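Local structure of putative Nitroreductase (Anabaena variabilis ATCC 29413, 3EO7) at residues Pro123-Tyr128 and Asn219-Ile224; His154-Ser159 and Val234-Asp239. The protein probably acts as an FMN-dependent oxidoreductase of the nitroreductase family, carrying flavin mononucleotide as its cofactor. One frame throughout, in Å; residues are numbered along the deposited sequence. Where two conformers were deposited one is given.

Both contacts pack a helical segment against one antiparallel sheet, and both are buried and apolar. Contact 1 reaches nearer the surface, at the partly exposed Leu221, whereas all three touching residues of contact 2 are buried. Contact 1 sets the C-terminal end of helix 215-222 over strand 124-129; contact 2 sets the short helix 155-159 against strand 229-239, which follows helix 215-222 in the chain. Their nearest atoms lie about 7 Å apart. Ile165, on strand 162-169, meets Leu222 of contact 1 and Val234 of contact 2, evidence that they share a face of the sheet. Leucine meets leucine and a helix carbonyl in contact 1; a proline ring receives alanine and leucine in contact 2.

Contact 1: Pro123-Tyr128 and Asn219-Ile224; sequences PGLYNY and NDLLYI. With ACT (acetate ion), chain Q.
Leu125 holds CG anti to its own carbonyl carbon (chi1 -48°), while Leu221 places CG anti to its backbone nitrogen (chi1 170°), and these two settings bring their branches together between strand 124-129 and helix 215-222. This is helix-on-sheet packing within the alpha+beta fold of the nitroreductase family, the strand lying inside a seven-stranded antiparallel sheet. The two methyls of Leu125 do different work. CD2 of Leu125 lies 3.8 Å from CD2 of Leu221 and 4.2 Å from CD2 of Leu222, one methyl serving both helix leucines. CD1 of Leu125 instead goes to the helix backbone, 4.0 Å from CA of Leu222 and 3.1 Å from O of Leu221, a tight methyl-to-carbonyl approach. Because the nearest CA atoms, those of Leu125 and Leu222, are 7.0 Å apart, side-chain reach has to bridge the rest. Replacing Leu125 with an alanine would probably open a gap beneath the last helical turn and leave the branches of Leu221 and Leu222 without their partner on this strand. Leu222 also rests on Ile165 and Thr167 of strand 162-169, and its carbonyl oxygen is hydrogen-bonded to Tyr138 OH, which ties the helix end to the sheet. The helix finishes in a Schellman motif: Tyr223 takes positive phi and its N bonds to Asp220 O at 3.0 Å. Ile224 N bonds weakly to Asn219 O, at 3.3 Å. The amide of Asn219 is held at both ends, with OD1 bonded to Ala231 N and ND2 donating to O of an acetate ion, probably from the crystallisation liquor, at 2.8 Å and nearly straight with an N-H...O angle of 170°.

Contact 2: His154-Ser159 and Val234-Asp239; sequences HPALES and VLPLAD
Pro236 is the residue of strand 229-239 that meets the helical segment 154-159, pressing on Ala156 and Leu157. Within the segment 234-239, Val234 comes first, its CB directed toward the helix, but that side chain packs instead on Ile165 and on Leu147 of helix 144-150. Leu235 faces away and touches Val166. At Pro236 the ring does the packing: CG lies 3.7 Å from CD2 of Leu157 and 3.9 Å from CB of Ala156, while CB of Pro236 comes within 3.8 Å of Ala156 O. Leu157 crosses the ring at about a right angle; its CG, anti to the carbonyl carbon (chi1 -71°), leads CD2 to the proline. Leu237 turns away again, onto Leu162 and Ile164, and Asp239 closes the segment in a salt bridge to Arg73. Across the interface the short, weakly bonded helix has His154 at its N-cap: ND1 of His154 accepts from Ala156 N at 3.0 Å, with the donor 8° out of the ring plane and an N-H...N angle of 157°. Such a side-chain-capped short helix is one of the helical pieces that pack on the antiparallel sheet in the alpha+beta fold of the nitroreductase family.

Contact 1: Pro123-Tyr128 and Asn219-Ile224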
ATOM      1  N   PRO A 123       0.184 -17.852  22.679  1.00 18.93           N
ATOM      2  CA  PRO A 123       1.232 -16.911  22.306  1.00 17.06           C
ATOM      3  C   PRO A 123       2.108 -17.405  21.187  1.00 16.12           C
ATOM      4  O   PRO A 123       2.189 -18.619  20.931  1.00 17.05           O
ATOM      5  CB  PRO A 123       2.092 -16.842  23.572  1.00 17.72           C
ATOM      6  CG  PRO A 123       1.850 -18.089  24.281  1.00 21.44           C
ATOM      7  CD  PRO A 123       0.418 -18.420  24.021  1.00 20.26           C
ATOM      8  N   GLY A 124       2.786 -16.466  20.533  1.00 15.45           N
ATOM      9  CA  GLY A 124       3.766 -16.821  19.545  1.00 13.69           C
ATOM     10  C   GLY A 124       3.497 -16.303  18.156  1.00 15.21           C
ATOM     11  O   GLY A 124       2.864 -15.258  17.978  1.00 17.29           O
ATOM     12  N   LEU A 125       3.997 -17.068  17.186  1.00 16.45           N
ATOM     13  CA  LEU A 125       4.014 -16.685  15.792  1.00 14.20           C
ATOM     14  C   LEU A 125       3.105 -17.511  14.912  1.00 14.84           C
ATOM     15  O   LEU A 125       3.088 -18.736  14.974  1.00 14.61           O
ATOM     16  CB  LEU A 125       5.449 -16.799  15.250  1.00 16.51           C
ATOM     17  CG  LEU A 125       6.519 -16.145  16.128  1.00 19.09           C
ATOM     18  CD1 LEU A 125       7.932 -16.537  15.564  1.00 20.27           C
ATOM     19  CD2 LEU A 125       6.296 -14.629  16.257  1.00 19.68           C
ATOM     20  N   TYR A 126       2.350 -16.814  14.085  1.00 14.91           N
ATOM     21  CA  TYR A 126       1.424 -17.420  13.137  1.00 16.15           C
ATOM     22  C   TYR A 126       1.634 -16.838  11.728  1.00 17.87           C
ATOM     23  O   TYR A 126       1.778 -15.628  11.560  1.00 18.28           O
ATOM     24  CB  TYR A 126      -0.029 -17.128  13.530  1.00 16.01           C
ATOM     25  CG  TYR A 126      -0.448 -17.601  14.911  1.00 16.76           C
ATOM     26  CD1 TYR A 126      -0.065 -16.904  16.061  1.00 15.83           C
ATOM     27  CD2 TYR A 126      -1.261 -18.707  15.059  1.00 17.23           C
ATOM     28  CE1 TYR A 126      -0.468 -17.320  17.309  1.00 18.25           C
ATOM     29  CE2 TYR A 126      -1.677 -19.120  16.302  1.00 18.15           C
ATOM     30  CZ  TYR A 126      -1.268 -18.438  17.422  1.00 18.14           C
ATOM     31  OH  TYR A 126      -1.683 -18.907  18.633  1.00 18.61           O
ATOM     32  N   ASN A 127       1.670 -17.715  10.723  1.00 15.97           N
ATOM     33  CA  ASN A 127       1.727 -17.282   9.345  1.00 13.66           C
ATOM     34  C   ASN A 127       0.324 -17.432   8.741  1.00 15.36           C
ATOM     35  O   ASN A 127      -0.310 -18.489   8.880  1.00 14.32           O
ATOM     36  CB  ASN A 127       2.726 -18.108   8.541  1.00 16.14           C
ATOM     37  CG  ASN A 127       2.741 -17.723   7.079  1.00 19.67           C
ATOM     38  OD1 ASN A 127       2.207 -18.453   6.264  1.00 18.68           O
ATOM     39  ND2 ASN A 127       3.281 -16.532   6.751  1.00 16.23           N
ATOM     40  N   TYR A 128      -0.123 -16.412   8.041  1.00 16.19           N
ATOM     41  CA  TYR A 128      -1.408 -16.456   7.346  1.00 15.69           C
ATOM     42  C   TYR A 128      -1.274 -17.205   6.000  1.00 16.32           C
ATOM     43  O   TYR A 128      -0.539 -16.802   5.120  1.00 15.47           O
ATOM     44  CB  TYR A 128      -2.003 -15.041   7.138  1.00 15.97           C
ATOM     45  CG  TYR A 128      -3.325 -15.130   6.384  1.00 13.93           C
ATOM     46  CD1 TYR A 128      -4.416 -15.817   6.936  1.00 14.42           C
ATOM     47  CD2 TYR A 128      -3.463 -14.587   5.113  1.00 16.21           C
ATOM     48  CE1 TYR A 128      -5.603 -15.986   6.215  1.00 15.33           C
ATOM     49  CE2 TYR A 128      -4.666 -14.696   4.400  1.00 17.66           C
ATOM     50  CZ  TYR A 128      -5.721 -15.405   4.950  1.00 16.27           C
ATOM     51  OH  TYR A 128      -6.858 -15.505   4.214  1.00 16.58           O
ATOM     52  N   ASN A 219      13.058  -9.326  12.236  1.00 15.82           N
ATOM     53  CA  ASN A 219      13.296 -10.454  11.335  1.00 15.41           C
ATOM     54  C   ASN A 219      13.760 -11.667  12.123  1.00 16.00           C
ATOM     55  O   ASN A 219      13.364 -12.775  11.839  1.00 18.44           O
ATOM     56  CB  ASN A 219      14.226 -10.057  10.190  1.00 13.11           C
ATOM     57  CG  ASN A 219      13.584  -8.984   9.289  1.00 15.78           C
ATOM     58  OD1 ASN A 219      12.344  -8.895   9.234  1.00 16.50           O
ATOM     59  ND2 ASN A 219      14.401  -8.148   8.647  1.00 16.76           N
ATOM     60  N   ASP A 220      14.584 -11.445  13.139  1.00 16.28           N
ATOM     61  CA  ASP A 220      14.998 -12.536  14.019  1.00 16.75           C
ATOM     62  C   ASP A 220      13.796 -13.144  14.756  1.00 18.33           C
ATOM     63  O   ASP A 220      13.689 -14.382  14.894  1.00 16.01           O
ATOM     64  CB  ASP A 220      16.028 -12.037  15.045  1.00 16.97           C
ATOM     65  CG  ASP A 220      17.437 -11.796  14.449  1.00 22.56           C
ATOM     66  OD1 ASP A 220      17.691 -12.113  13.263  1.00 25.69           O
ATOM     67  OD2 ASP A 220      18.300 -11.288  15.211  1.00 23.29           O
ATOM     68  N   LEU A 221      12.933 -12.269  15.264  1.00 18.51           N
ATOM     69  CA  LEU A 221      11.729 -12.642  16.052  1.00 19.85           C
ATOM     70  C   LEU A 221      10.813 -13.555  15.243  1.00 21.02           C
ATOM     71  O   LEU A 221      10.326 -14.560  15.747  1.00 18.18           O
ATOM     72  CB  LEU A 221      11.001 -11.354  16.531  1.00 22.52           C
ATOM     73  CG  LEU A 221       9.611 -11.496  17.172  1.00 24.91           C
ATOM     74  CD1 LEU A 221       9.343 -10.388  18.215  1.00 37.28           C
ATOM     75  CD2 LEU A 221       8.524 -11.490  16.192  1.00 22.57           C
ATOM     76  N   LEU A 222      10.643 -13.240  13.961  1.00 18.32           N
ATOM     77  CA  LEU A 222       9.842 -14.056  13.040  1.00 16.77           C
ATOM     78  C   LEU A 222      10.515 -15.331  12.532  1.00 17.36           C
ATOM     79  O   LEU A 222       9.843 -16.196  11.961  1.00 17.43           O
ATOM     80  CB  LEU A 222       9.459 -13.233  11.822  1.00 18.27           C
ATOM     81  CG  LEU A 222       8.465 -12.112  12.092  1.00 20.40           C
ATOM     82  CD1 LEU A 222       8.292 -11.273  10.797  1.00 22.37           C
ATOM     83  CD2 LEU A 222       7.133 -12.706  12.599  1.00 18.72           C
ATOM     84  N   TYR A 223      11.829 -15.398  12.729  0.50 16.18           N
ATOM     85  CA  TYR A 223      12.687 -16.516  12.311  0.50 18.72           C
ATOM     86  C   TYR A 223      12.732 -16.678  10.789  0.50 17.65           C
ATOM     87  O   TYR A 223      12.696 -17.794  10.255  0.50 19.01           O
ATOM     88  CB  TYR A 223      12.307 -17.820  13.012  0.50 21.32           C
ATOM     89  CG  TYR A 223      13.461 -18.797  13.057  0.50 25.87           C
ATOM     90  CD1 TYR A 223      14.584 -18.524  13.833  0.50 31.79           C
ATOM     91  CD2 TYR A 223      13.437 -19.979  12.327  0.50 32.28           C
ATOM     92  CE1 TYR A 223      15.659 -19.405  13.872  0.50 35.61           C
ATOM     93  CE2 TYR A 223      14.502 -20.864  12.363  0.50 33.72           C
ATOM     94  CZ  TYR A 223      15.607 -20.567  13.131  0.50 30.93           C
ATOM     95  OH  TYR A 223      16.661 -21.444  13.170  0.50 37.77           O
ATOM     96  N   ILE A 224      12.869 -15.548  10.106  1.00 16.94           N
ATOM     97  CA  ILE A 224      12.936 -15.511   8.660  1.00 16.67           C
ATOM     98  C   ILE A 224      14.367 -15.182   8.204  1.00 19.22           C
ATOM     99  O   ILE A 224      15.159 -14.562   8.940  1.00 18.79           O
ATOM    100  CB  ILE A 224      11.907 -14.510   8.063  1.00 18.71           C
ATOM    101  CG1 ILE A 224      12.171 -13.071   8.517  1.00 18.63           C
ATOM    102  CG2 ILE A 224      10.501 -15.009   8.375  1.00 17.17           C
ATOM    103  CD1 ILE A 224      11.286 -12.049   7.892  1.00 17.69           C
TER
HETATM  104  C   ACT Q 715      17.975  -7.319   8.613  1.00 24.18           C
HETATM  105  O   ACT Q 715      17.192  -8.221   9.041  1.00 18.87           O
HETATM  106  OXT ACT Q 715      17.503  -6.550   7.620  1.00 29.56           O
HETATM  107  CH3 ACT Q 715      19.376  -7.388   9.233  1.00 22.69           C

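Contact 2: His154-Ser159 and Val234-Asp239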
ATOM      1  N   HIS A 154       6.993   0.915  21.750  1.00 15.62           N
ATOM      2  CA  HIS A 154       5.904   1.702  21.199  1.00 13.91           C
ATOM      3  C   HIS A 154       4.667   1.491  22.050  1.00 15.79           C
ATOM      4  O   HIS A 154       4.307   0.338  22.376  1.00 15.95           O
ATOM      5  CB  HIS A 154       5.628   1.250  19.783  1.00 15.95           C
ATOM      6  CG  HIS A 154       4.722   2.162  19.019  1.00 15.31           C
ATOM      7  ND1 HIS A 154       3.376   2.271  19.282  1.00 18.51           N
ATOM      8  CD2 HIS A 154       4.963   2.976  17.970  1.00 18.39           C
ATOM      9  CE1 HIS A 154       2.826   3.102  18.418  1.00 21.04           C
ATOM     10  NE2 HIS A 154       3.767   3.537  17.604  1.00 18.48           N
ATOM     11  N   PRO A 155       3.985   2.584  22.409  1.00 17.16           N
ATOM     12  CA  PRO A 155       2.835   2.396  23.333  1.00 20.12           C
ATOM     13  C   PRO A 155       1.698   1.543  22.811  1.00 18.37           C
ATOM     14  O   PRO A 155       0.968   0.947  23.610  1.00 19.86           O
ATOM     15  CB  PRO A 155       2.327   3.830  23.574  1.00 21.26           C
ATOM     16  CG  PRO A 155       3.413   4.722  23.116  1.00 29.38           C
ATOM     17  CD  PRO A 155       4.200   3.996  22.063  1.00 21.43           C
ATOM     18  N   ALA A 156       1.537   1.458  21.502  1.00 17.84           N
ATOM     19  CA  ALA A 156       0.463   0.634  20.943  1.00 17.03           C
ATOM     20  C   ALA A 156       0.637  -0.840  21.312  1.00 17.93           C
ATOM     21  O   ALA A 156      -0.342  -1.585  21.352  1.00 19.34           O
ATOM     22  CB  ALA A 156       0.333   0.821  19.435  1.00 14.73           C
ATOM     23  N   LEU A 157       1.869  -1.279  21.569  1.00 18.78           N
ATOM     24  CA  LEU A 157       2.120  -2.666  21.984  1.00 17.80           C
ATOM     25  C   LEU A 157       1.791  -2.962  23.431  1.00 20.16           C
ATOM     26  O   LEU A 157       1.563  -4.098  23.810  1.00 18.95           O
ATOM     27  CB  LEU A 157       3.578  -3.058  21.684  1.00 18.78           C
ATOM     28  CG  LEU A 157       3.881  -3.220  20.188  1.00 18.92           C
ATOM     29  CD1 LEU A 157       5.377  -3.131  19.910  1.00 19.19           C
ATOM     30  CD2 LEU A 157       3.328  -4.541  19.650  1.00 17.90           C
ATOM     31  N   GLU A 158       1.732  -1.940  24.248  1.00 21.64           N
ATOM     32  CA  GLU A 158       1.450  -2.160  25.645  1.00 23.37           C
ATOM     33  C   GLU A 158      -0.047  -2.485  25.902  1.00 21.40           C
ATOM     34  O   GLU A 158      -0.351  -3.277  26.774  1.00 21.05           O
ATOM     35  CB  GLU A 158       1.954  -0.966  26.452  1.00 26.70           C
ATOM     36  CG  GLU A 158       2.187  -1.332  27.957  1.00 31.49           C
ATOM     37  CD  GLU A 158       3.348  -2.343  28.167  1.00 36.90           C
ATOM     38  OE1 GLU A 158       4.530  -1.940  28.063  1.00 55.48           O
ATOM     39  OE2 GLU A 158       3.079  -3.528  28.465  1.00 34.17           O
ATOM     40  N   SER A 159      -0.942  -1.907  25.101  1.00 25.04           N
ATOM     41  CA  SER A 159      -2.391  -2.030  25.244  1.00 28.64           C
ATOM     42  C   SER A 159      -3.020  -3.229  24.516  1.00 25.78           C
ATOM     43  O   SER A 159      -4.095  -3.725  24.876  1.00 29.26           O
ATOM     44  CB  SER A 159      -3.052  -0.764  24.616  1.00 32.00           C
ATOM     45  OG  SER A 159      -2.131   0.325  24.505  1.00 39.71           O
ATOM     46  N   VAL A 234       4.889  -3.209  11.068  1.00 14.33           N
ATOM     47  CA  VAL A 234       4.414  -3.845  12.298  1.00 15.12           C
ATOM     48  C   VAL A 234       3.111  -3.110  12.662  1.00 15.17           C
ATOM     49  O   VAL A 234       3.083  -1.888  12.703  1.00 16.71           O
ATOM     50  CB  VAL A 234       5.451  -3.816  13.434  1.00 16.97           C
ATOM     51  CG1 VAL A 234       4.849  -4.367  14.748  1.00 15.20           C
ATOM     52  CG2 VAL A 234       6.735  -4.629  13.027  1.00 13.54           C
ATOM     53  N   LEU A 235       2.059  -3.872  12.909  1.00 14.46           N
ATOM     54  CA  LEU A 235       0.739  -3.301  13.188  1.00 15.47           C
ATOM     55  C   LEU A 235       0.006  -3.965  14.347  1.00 16.43           C
ATOM     56  O   LEU A 235      -0.747  -4.910  14.149  1.00 16.83           O
ATOM     57  CB  LEU A 235      -0.160  -3.319  11.920  1.00 20.21           C
ATOM     58  CG  LEU A 235       0.367  -2.692  10.629  1.00 28.83           C
ATOM     59  CD1 LEU A 235       0.972  -3.722   9.708  1.00 20.88           C
ATOM     60  CD2 LEU A 235      -0.762  -1.963   9.891  1.00 22.43           C
ATOM     61  N   PRO A 236       0.221  -3.468  15.562  1.00 15.29           N
ATOM     62  CA  PRO A 236      -0.654  -3.920  16.629  1.00 14.22           C
ATOM     63  C   PRO A 236      -2.110  -3.690  16.255  1.00 14.54           C
ATOM     64  O   PRO A 236      -2.452  -2.662  15.641  1.00 15.17           O
ATOM     65  CB  PRO A 236      -0.278  -3.020  17.826  1.00 15.85           C
ATOM     66  CG  PRO A 236       1.052  -2.531  17.526  1.00 20.99           C
ATOM     67  CD  PRO A 236       1.226  -2.507  16.045  1.00 19.76           C
ATOM     68  N   LEU A 237      -2.953  -4.657  16.611  1.00 14.61           N
ATOM     69  CA  LEU A 237      -4.371  -4.598  16.338  1.00 15.67           C
ATOM     70  C   LEU A 237      -5.137  -4.298  17.620  1.00 15.48           C
ATOM     71  O   LEU A 237      -5.232  -5.157  18.503  1.00 15.91           O
ATOM     72  CB  LEU A 237      -4.847  -5.916  15.748  1.00 17.29           C
ATOM     73  CG  LEU A 237      -4.272  -6.283  14.387  1.00 18.15           C
ATOM     74  CD1 LEU A 237      -4.886  -7.631  13.943  1.00 17.40           C
ATOM     75  CD2 LEU A 237      -4.485  -5.194  13.343  1.00 19.00           C
ATOM     76  N   ALA A 238      -5.684  -3.085  17.705  1.00 14.18           N
ATOM     77  CA  ALA A 238      -6.442  -2.642  18.882  1.00 14.07           C
ATOM     78  C   ALA A 238      -7.902  -3.009  18.736  1.00 12.57           C
ATOM     79  O   ALA A 238      -8.536  -2.590  17.755  1.00 15.12           O
ATOM     80  CB  ALA A 238      -6.320  -1.126  19.041  1.00 14.76           C
ATOM     81  N   ASP A 239      -8.424  -3.711  19.734  1.00 13.91           N
ATOM     82  CA  ASP A 239      -9.802  -4.146  19.755  1.00 14.56           C
ATOM     83  C   ASP A 239     -10.669  -2.999  20.275  1.00 14.71           C
ATOM     84  O   ASP A 239     -10.682  -2.712  21.472  1.00 16.31           O
ATOM     85  CB  ASP A 239      -9.925  -5.348  20.668  1.00 16.00           C
ATOM     86  CG  ASP A 239     -11.321  -5.925  20.692  1.00 21.63           C
ATOM     87  OD1 ASP A 239     -12.263  -5.278  20.192  1.00 18.61           O
ATOM     88  OD2 ASP A 239     -11.467  -7.030  21.255  1.00 23.69           O
TER